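Local coordinates for protein decapping nuclease RAI1 (Scheffersomyces stipitis, PDB 5BTO) that removes NAD caps and acts on methylguanosine-capped and triphosphate 5' ends of RNA as a metal-dependent hydrolase, and binds and stimulates the exoribonuclease RAT1, at residues 234-242 with 251-259; 26-37 with 212-223. All coordinates share one frame; numbering follows the deposited sequence.

Contact 1. Residues 234-242 with 251-259; sequences GEVDCVWDY and LSHYMELKT
Val236 lays its CG1 over one face of the Tyr254 ring, 3.8 Å from the centroid, while Val239 CG2 meets the same ring at its edge; the apolar ring faces valines while its OH reaches Glu28 and Tyr217. A second flat group, the Tyr242 ring, receives the edge of His253 on one face, CE1 lying 3.5 Å from Tyr242 CZ with the planes at 53°. In its own ring plane His253 gives ND1 to Asp241 OD1 (2.8 Å), met on the syn side, so the imidazole is fixed in rotation. Asp241 CG sits 3.7 Å above one face of the Trp240 indole, which also makes a cation-pi contact with Lys290; at the indole edge NE1 donates in plane to a lone pair of Ser252 O at 3.0 Å, and Met255 curls at chi3 (57°) to set CE against Trp240 CB. A short antiparallel ladder pairs Cys238 with Met255. Beyond it Asp237 points toward 251-259, and its OD2 takes the Leu257 N-H on its anti lone pair, 2.8 Å away and straight at 179°. That bond holds Asp237 OD2 3.2 Å from Glu256 OE2, two acceptors that probably repel unless a cation lies near, with Glu186 adding a third acid. Lys258 NZ salt-bridges Glu256 OE2 (2.6 Å) and also bonds to Gln282. Asp237, Glu256 and Leu257 bind the divalent metal; water between the carboxylates is consistent with a site that a cation would fill.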
# COMPACT_ATOMS: atom_id res chain seq x y z
N GLY A 234 -11.04 -21.76 15.84
CA GLY A 234 -10.53 -22.62 14.79
C GLY A 234 -10.72 -24.10 15.05
O GLY A 234 -10.49 -24.56 16.16
N GLU A 235 -11.11 -24.84 14.02
CA GLU A 235 -11.18 -26.30 14.13
C GLU A 235 -9.80 -26.89 14.36
O GLU A 235 -8.81 -26.47 13.75
CB GLU A 235 -11.82 -26.94 12.90
CG GLU A 235 -12.04 -28.46 13.09
CD GLU A 235 -12.68 -29.15 11.91
OE1 GLU A 235 -12.99 -28.47 10.91
OE2 GLU A 235 -12.88 -30.39 11.98
N VAL A 236 -9.75 -27.89 15.24
CA VAL A 236 -8.53 -28.60 15.58
C VAL A 236 -8.76 -30.08 15.29
O VAL A 236 -9.80 -30.63 15.66
CB VAL A 236 -8.17 -28.38 17.07
CG1 VAL A 236 -7.18 -29.43 17.57
CG2 VAL A 236 -7.65 -26.94 17.29
N ASP A 237 -7.80 -30.71 14.63
CA ASP A 237 -8.02 -32.07 14.13
C ASP A 237 -7.87 -33.13 15.22
O ASP A 237 -8.69 -34.04 15.30
CB ASP A 237 -7.11 -32.38 12.95
CG ASP A 237 -7.41 -31.51 11.74
OD1 ASP A 237 -8.58 -31.12 11.59
OD2 ASP A 237 -6.48 -31.21 10.96
N CYS A 238 -6.84 -33.02 16.04
CA CYS A 238 -6.61 -34.02 17.08
C CYS A 238 -5.63 -33.56 18.14
O CYS A 238 -5.00 -32.51 18.02
CB CYS A 238 -6.12 -35.34 16.44
SG CYS A 238 -4.43 -35.32 15.86
N VAL A 239 -5.51 -34.37 19.19
CA VAL A 239 -4.49 -34.21 20.21
C VAL A 239 -3.39 -35.22 19.90
O VAL A 239 -3.69 -36.37 19.57
CB VAL A 239 -5.09 -34.50 21.60
CG1 VAL A 239 -4.01 -34.62 22.65
CG2 VAL A 239 -6.08 -33.40 21.96
N TRP A 240 -2.12 -34.81 19.97
CA TRP A 240 -1.05 -35.77 19.69
C TRP A 240 -0.62 -36.59 20.89
O TRP A 240 -0.16 -37.71 20.74
CB TRP A 240 0.16 -35.12 19.00
CG TRP A 240 0.91 -34.11 19.79
CD1 TRP A 240 0.64 -32.77 19.90
CD2 TRP A 240 2.09 -34.35 20.56
NE1 TRP A 240 1.58 -32.16 20.70
CE2 TRP A 240 2.47 -33.11 21.13
CE3 TRP A 240 2.85 -35.48 20.84
CZ2 TRP A 240 3.59 -32.98 21.95
CZ3 TRP A 240 3.96 -35.35 21.66
CH2 TRP A 240 4.32 -34.11 22.21
N ASP A 241 -0.77 -36.04 22.09
CA ASP A 241 -0.43 -36.83 23.27
C ASP A 241 -1.56 -36.90 24.30
O ASP A 241 -2.18 -37.96 24.47
CB ASP A 241 0.92 -36.41 23.87
CG ASP A 241 1.00 -34.93 24.23
OD1 ASP A 241 0.05 -34.17 23.94
OD2 ASP A 241 2.03 -34.52 24.81
N TYR A 242 -1.82 -35.79 24.98
CA TYR A 242 -2.85 -35.76 26.01
C TYR A 242 -3.32 -34.34 26.24
O TYR A 242 -2.65 -33.38 25.85
CB TYR A 242 -2.29 -36.34 27.32
CG TYR A 242 -1.16 -35.53 27.91
CD1 TYR A 242 0.15 -35.72 27.49
CD2 TYR A 242 -1.41 -34.56 28.87
CE1 TYR A 242 1.18 -34.96 28.01
CE2 TYR A 242 -0.39 -33.80 29.40
CZ TYR A 242 0.90 -34.00 28.97
OH TYR A 242 1.92 -33.24 29.50
N LEU A 251 -2.88 -25.76 23.83
CA LEU A 251 -2.61 -25.63 22.39
C LEU A 251 -1.41 -26.46 21.93
O LEU A 251 -1.40 -27.00 20.81
CB LEU A 251 -2.37 -24.18 21.97
CG LEU A 251 -3.61 -23.28 21.92
CD1 LEU A 251 -3.15 -21.87 21.65
CD2 LEU A 251 -4.61 -23.76 20.87
N SER A 252 -0.38 -26.52 22.77
CA SER A 252 0.85 -27.21 22.43
C SER A 252 0.63 -28.70 22.28
O SER A 252 1.53 -29.40 21.82
CB SER A 252 1.94 -26.93 23.47
OG SER A 252 1.66 -27.60 24.70
N HIS A 253 -0.55 -29.18 22.66
CA HIS A 253 -0.88 -30.61 22.59
C HIS A 253 -1.74 -30.98 21.38
O HIS A 253 -2.09 -32.15 21.18
CB HIS A 253 -1.55 -31.06 23.89
CG HIS A 253 -0.67 -30.90 25.08
ND1 HIS A 253 0.22 -31.87 25.48
CD2 HIS A 253 -0.53 -29.88 25.96
CE1 HIS A 253 0.86 -31.46 26.56
NE2 HIS A 253 0.42 -30.26 26.88
N TYR A 254 -2.06 -29.99 20.56
CA TYR A 254 -2.90 -30.19 19.38
C TYR A 254 -2.05 -30.44 18.13
O TYR A 254 -0.88 -30.08 18.08
CB TYR A 254 -3.76 -28.96 19.12
CG TYR A 254 -4.85 -28.69 20.12
CD1 TYR A 254 -5.42 -29.72 20.86
CD2 TYR A 254 -5.34 -27.40 20.31
CE1 TYR A 254 -6.44 -29.46 21.78
CE2 TYR A 254 -6.35 -27.13 21.22
CZ TYR A 254 -6.89 -28.17 21.95
OH TYR A 254 -7.90 -27.90 22.85
N MET A 255 -2.66 -31.05 17.12
CA MET A 255 -1.95 -31.32 15.87
C MET A 255 -2.93 -31.23 14.71
O MET A 255 -4.11 -31.54 14.85
CB MET A 255 -1.28 -32.72 15.93
CG MET A 255 -0.29 -33.00 14.79
SD MET A 255 0.82 -34.39 15.12
CE MET A 255 -0.41 -35.66 15.41
N GLU A 256 -2.44 -30.76 13.56
CA GLU A 256 -3.23 -30.71 12.34
C GLU A 256 -2.95 -31.94 11.49
O GLU A 256 -1.83 -32.45 11.49
CB GLU A 256 -2.84 -29.45 11.57
CG GLU A 256 -3.64 -29.20 10.31
CD GLU A 256 -4.92 -28.44 10.60
OE1 GLU A 256 -5.08 -27.96 11.74
OE2 GLU A 256 -5.76 -28.33 9.68
N LEU A 257 -3.96 -32.41 10.76
CA LEU A 257 -3.81 -33.56 9.86
C LEU A 257 -4.24 -33.18 8.44
O LEU A 257 -5.36 -32.74 8.24
CB LEU A 257 -4.67 -34.73 10.34
CG LEU A 257 -4.38 -35.21 11.76
CD1 LEU A 257 -5.37 -36.28 12.18
CD2 LEU A 257 -2.95 -35.71 11.85
N LYS A 258 -3.35 -33.38 7.47
CA LYS A 258 -3.63 -33.00 6.09
C LYS A 258 -3.20 -34.10 5.14
O LYS A 258 -2.41 -34.97 5.52
CB LYS A 258 -2.87 -31.72 5.73
CG LYS A 258 -3.10 -30.54 6.63
CD LYS A 258 -4.45 -29.92 6.40
CE LYS A 258 -4.50 -28.51 7.00
NZ LYS A 258 -5.89 -27.99 7.15
N THR A 259 -3.69 -34.04 3.91
CA THR A 259 -3.27 -34.97 2.86
C THR A 259 -2.94 -34.24 1.57
O THR A 259 -3.42 -33.13 1.33
CB THR A 259 -4.37 -35.99 2.53
OG1 THR A 259 -5.47 -35.32 1.91
CG2 THR A 259 -4.84 -36.71 3.78
O HOH W 1 -6.05 -26.16 13.69
O HOH W 2 -8.46 -28.23 11.14
O HOH W 3 -7.29 -30.46 8.50

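Contact 2. Residues 26-37 with 212-223; sequences PKEIFAFARDID and NNYEQYISVIKT
Asn212 presents its amide to Ile36, whose CD1 closes on it, and its OD1 accepts from Glu215 N in an Asx motif that shapes the turn before the strand. Next, the carbonyl oxygens of Asn213 and Tyr214 face the edge of the Arg34 guanidinium: NE reaches Tyr214 O at 2.7 Å, in the carbonyl plane, and NH2 makes a weak bond to Asn213 O. The bend at chi3 (73°) swings the arginine head back to this turn. Glu215 takes Asn212 ND2 on OE1 (3.0 Å), rests CG against Ile36 and is linked from OE2 through water to Ile36 N. Gln216 then stacks its amide over one guanidinium face, the planes 15° apart, a place suited to a flat, uncharged group. Tyr217 lies on the other side of the sheet, against Ala31, a residue small enough to admit the ring; besides Tyr254, its OH takes up Lys48. Ile218 sits with CB squarely over the Phe32 ring, 4.0 Å from the centroid. Ser219 OG donates to Glu28 OE1 (2.8 Å), whose other oxygen salt-bridges Lys48. Val220 lies over one face of the Phe30 ring, toward its rim, with CG2 at CE2 (3.4 Å) and CG1 near CZ. Ile221 CD1 packs on Pro26 CB, and the aliphatic part of Lys222 rests on Ile29. Helix 87-101 covers the side bearing Phe30 and Phe32. Val220 O receives Ile29 N at 2.9 Å and, weakly, Phe30 N: a classic beta bulge in this antiparallel pair of the large mixed sheet of the PD-(D/E)XK nuclease-like fold.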
# COMPACT_ATOMS: atom_id res chain seq x y z
N PRO A 26 -0.32 -17.59 21.58
CA PRO A 26 -1.75 -17.84 21.72
C PRO A 26 -2.05 -18.72 22.94
O PRO A 26 -1.21 -19.53 23.38
CB PRO A 26 -2.11 -18.60 20.43
CG PRO A 26 -0.99 -18.35 19.49
CD PRO A 26 0.23 -18.16 20.34
N LYS A 27 -3.26 -18.58 23.46
CA LYS A 27 -3.71 -19.37 24.59
C LYS A 27 -5.19 -19.72 24.44
O LYS A 27 -6.01 -18.84 24.19
CB LYS A 27 -3.49 -18.59 25.89
CG LYS A 27 -4.21 -19.17 27.08
CD LYS A 27 -4.03 -18.31 28.33
CE LYS A 27 -4.82 -18.88 29.50
NZ LYS A 27 -4.53 -18.20 30.79
N GLU A 28 -5.52 -21.00 24.56
CA GLU A 28 -6.93 -21.39 24.50
C GLU A 28 -7.67 -20.90 25.73
O GLU A 28 -7.17 -21.05 26.87
CB GLU A 28 -7.09 -22.91 24.41
CG GLU A 28 -8.56 -23.35 24.30
CD GLU A 28 -8.73 -24.85 24.16
OE1 GLU A 28 -8.43 -25.41 23.08
OE2 GLU A 28 -9.17 -25.47 25.14
N ILE A 29 -8.86 -20.34 25.53
CA ILE A 29 -9.69 -19.95 26.68
C ILE A 29 -10.98 -20.75 26.80
O ILE A 29 -11.53 -20.90 27.89
CB ILE A 29 -9.97 -18.43 26.73
CG1 ILE A 29 -10.48 -17.92 25.39
CG2 ILE A 29 -8.72 -17.68 27.16
CD1 ILE A 29 -11.21 -16.56 25.49
N PHE A 30 -11.48 -21.27 25.68
CA PHE A 30 -12.63 -22.19 25.71
C PHE A 30 -12.71 -22.99 24.42
O PHE A 30 -12.00 -22.70 23.46
CB PHE A 30 -13.96 -21.47 26.03
CG PHE A 30 -14.36 -20.39 25.04
CD1 PHE A 30 -13.94 -19.08 25.22
CD2 PHE A 30 -15.20 -20.68 23.97
CE1 PHE A 30 -14.33 -18.07 24.33
CE2 PHE A 30 -15.60 -19.67 23.07
CZ PHE A 30 -15.17 -18.37 23.26
N ALA A 31 -13.59 -23.99 24.39
CA ALA A 31 -13.79 -24.76 23.17
C ALA A 31 -15.27 -25.06 23.01
O ALA A 31 -16.04 -24.93 23.96
CB ALA A 31 -12.97 -26.07 23.22
N PHE A 32 -15.67 -25.41 21.80
CA PHE A 32 -16.99 -25.97 21.58
C PHE A 32 -16.92 -26.99 20.44
O PHE A 32 -15.87 -27.13 19.82
CB PHE A 32 -18.07 -24.88 21.36
CG PHE A 32 -17.89 -24.04 20.11
CD1 PHE A 32 -17.02 -22.96 20.10
CD2 PHE A 32 -18.63 -24.31 18.97
CE1 PHE A 32 -16.88 -22.17 18.96
CE2 PHE A 32 -18.51 -23.52 17.82
CZ PHE A 32 -17.63 -22.45 17.82
N ALA A 33 -18.00 -27.72 20.21
CA ALA A 33 -17.97 -28.74 19.18
C ALA A 33 -19.28 -28.85 18.42
O ALA A 33 -20.31 -28.38 18.88
CB ALA A 33 -17.58 -30.11 19.79
N ARG A 34 -19.23 -29.44 17.24
CA ARG A 34 -20.43 -29.85 16.54
C ARG A 34 -20.42 -31.37 16.52
O ARG A 34 -19.40 -31.98 16.18
CB ARG A 34 -20.44 -29.28 15.11
CG ARG A 34 -21.74 -29.52 14.34
CD ARG A 34 -21.75 -28.77 13.01
NE ARG A 34 -20.85 -29.38 12.04
CZ ARG A 34 -20.45 -28.79 10.91
NH1 ARG A 34 -20.86 -27.56 10.62
NH2 ARG A 34 -19.63 -29.43 10.09
N ASP A 35 -21.51 -32.00 16.93
CA ASP A 35 -21.53 -33.46 17.02
C ASP A 35 -21.94 -34.13 15.72
O ASP A 35 -22.16 -33.46 14.71
CB ASP A 35 -22.36 -33.96 18.21
CG ASP A 35 -23.85 -33.69 18.06
OD1 ASP A 35 -24.33 -33.46 16.93
OD2 ASP A 35 -24.56 -33.73 19.09
N ILE A 36 -22.03 -35.46 15.76
CA ILE A 36 -22.33 -36.26 14.58
C ILE A 36 -23.70 -35.92 14.01
O ILE A 36 -23.93 -36.05 12.81
CB ILE A 36 -22.26 -37.76 14.90
CG1 ILE A 36 -22.46 -38.59 13.63
CG2 ILE A 36 -23.30 -38.13 15.96
CD1 ILE A 36 -21.41 -38.36 12.59
N ASP A 37 -24.61 -35.49 14.88
CA ASP A 37 -25.96 -35.12 14.46
C ASP A 37 -26.04 -33.65 14.03
O ASP A 37 -27.10 -33.18 13.63
CB ASP A 37 -26.97 -35.41 15.57
CG ASP A 37 -27.21 -36.90 15.76
OD1 ASP A 37 -27.19 -37.64 14.75
OD2 ASP A 37 -27.42 -37.34 16.91
N ASN A 212 -17.35 -38.97 8.26
CA ASN A 212 -18.28 -37.85 8.20
C ASN A 212 -17.57 -36.51 8.38
O ASN A 212 -16.45 -36.46 8.90
CB ASN A 212 -19.38 -38.00 9.27
CG ASN A 212 -18.91 -37.57 10.65
OD1 ASN A 212 -18.93 -36.39 10.99
ND2 ASN A 212 -18.48 -38.54 11.46
N ASN A 213 -18.23 -35.43 7.97
CA ASN A 213 -17.67 -34.11 8.21
C ASN A 213 -18.59 -33.24 9.06
O ASN A 213 -18.45 -32.01 9.10
CB ASN A 213 -17.29 -33.40 6.90
CG ASN A 213 -18.49 -33.00 6.07
OD1 ASN A 213 -19.63 -33.32 6.41
ND2 ASN A 213 -18.24 -32.29 4.98
N TYR A 214 -19.53 -33.88 9.75
CA TYR A 214 -20.38 -33.20 10.73
C TYR A 214 -19.58 -32.86 11.98
O TYR A 214 -19.68 -31.75 12.51
CB TYR A 214 -21.56 -34.08 11.12
CG TYR A 214 -22.71 -34.02 10.15
CD1 TYR A 214 -22.67 -34.72 8.95
CD2 TYR A 214 -23.84 -33.26 10.43
CE1 TYR A 214 -23.72 -34.66 8.06
CE2 TYR A 214 -24.90 -33.20 9.54
CZ TYR A 214 -24.84 -33.90 8.36
OH TYR A 214 -25.89 -33.85 7.47
N GLU A 215 -18.79 -33.82 12.45
CA GLU A 215 -18.08 -33.66 13.71
C GLU A 215 -16.94 -32.67 13.60
O GLU A 215 -16.07 -32.80 12.74
CB GLU A 215 -17.56 -35.02 14.21
CG GLU A 215 -18.65 -35.98 14.64
CD GLU A 215 -18.11 -37.34 15.00
OE1 GLU A 215 -17.41 -37.95 14.16
OE2 GLU A 215 -18.37 -37.81 16.13
N GLN A 216 -16.97 -31.66 14.47
CA GLN A 216 -15.94 -30.64 14.53
C GLN A 216 -15.60 -30.30 15.97
O GLN A 216 -16.49 -30.16 16.80
CB GLN A 216 -16.40 -29.35 13.85
CG GLN A 216 -16.60 -29.44 12.36
CD GLN A 216 -16.97 -28.10 11.76
OE1 GLN A 216 -17.50 -27.23 12.46
NE2 GLN A 216 -16.69 -27.92 10.48
N TYR A 217 -14.31 -30.17 16.25
CA TYR A 217 -13.84 -29.71 17.55
C TYR A 217 -13.22 -28.32 17.36
O TYR A 217 -12.31 -28.16 16.54
CB TYR A 217 -12.81 -30.68 18.13
CG TYR A 217 -12.16 -30.23 19.42
CD1 TYR A 217 -12.87 -30.23 20.61
CD2 TYR A 217 -10.84 -29.81 19.45
CE1 TYR A 217 -12.29 -29.81 21.80
CE2 TYR A 217 -10.24 -29.40 20.64
CZ TYR A 217 -10.97 -29.40 21.80
OH TYR A 217 -10.38 -29.00 22.98
N ILE A 218 -13.74 -27.33 18.06
CA ILE A 218 -13.34 -25.94 17.81
C ILE A 218 -12.67 -25.35 19.03
O ILE A 218 -13.28 -25.27 20.10
CB ILE A 218 -14.55 -25.05 17.45
CG1 ILE A 218 -15.39 -25.68 16.34
CG2 ILE A 218 -14.09 -23.63 17.06
CD1 ILE A 218 -14.67 -25.79 15.02
N SER A 219 -11.41 -24.96 18.87
CA SER A 219 -10.67 -24.28 19.92
C SER A 219 -10.82 -22.77 19.74
O SER A 219 -10.73 -22.25 18.63
CB SER A 219 -9.19 -24.68 19.88
OG SER A 219 -8.41 -23.91 20.77
N VAL A 220 -11.05 -22.06 20.84
CA VAL A 220 -11.11 -20.60 20.78
C VAL A 220 -10.00 -20.02 21.64
O VAL A 220 -9.90 -20.32 22.84
CB VAL A 220 -12.47 -20.05 21.23
CG1 VAL A 220 -12.56 -18.55 20.92
CG2 VAL A 220 -13.59 -20.81 20.54
N ILE A 221 -9.17 -19.19 21.01
CA ILE A 221 -7.93 -18.74 21.62
C ILE A 221 -7.88 -17.23 21.72
O ILE A 221 -8.56 -16.53 20.96
CB ILE A 221 -6.69 -19.21 20.80
CG1 ILE A 221 -6.68 -18.55 19.41
CG2 ILE A 221 -6.70 -20.73 20.64
CD1 ILE A 221 -5.34 -18.67 18.70
N LYS A 222 -7.09 -16.75 22.67
CA LYS A 222 -6.73 -15.34 22.72
C LYS A 222 -5.34 -15.21 22.14
O LYS A 222 -4.45 -16.01 22.45
CB LYS A 222 -6.76 -14.80 24.14
CG LYS A 222 -8.13 -14.39 24.63
CD LYS A 222 -8.06 -13.84 26.05
CE LYS A 222 -6.90 -12.87 26.22
NZ LYS A 222 -7.12 -11.53 25.59
N THR A 223 -5.15 -14.25 21.25
CA THR A 223 -3.85 -14.03 20.66
C THR A 223 -3.75 -12.57 20.26
O THR A 223 -4.52 -11.74 20.73
CB THR A 223 -3.63 -14.98 19.45
OG1 THR A 223 -2.29 -14.86 18.98
CG2 THR A 223 -4.63 -14.68 18.34
O HOH W 4 -20.79 -36.93 17.79

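In the fold
Both contacts are partly buried, and they differ mainly in what their polar groups are for. Contact 2 joins neighbouring strands of the large mixed sheet through a long ladder, with apolar side chains dominating the middle and charge gathered toward its ends. Contact 1 has a much shorter ladder, at the edge of the four-strand sheet; it supplies Asp237, Glu256 and Leu257 to the metal site, to which Glu186 of helix 169-188 also belongs, and its aromatic end is more exposed. Strand 228-235 joins them: it follows 216-225 in the chain and lies beside it in the large sheet. One hydroxyl of contact 1 reaches the Glu28 side of contact 2, while Leu251 packs on Pro26.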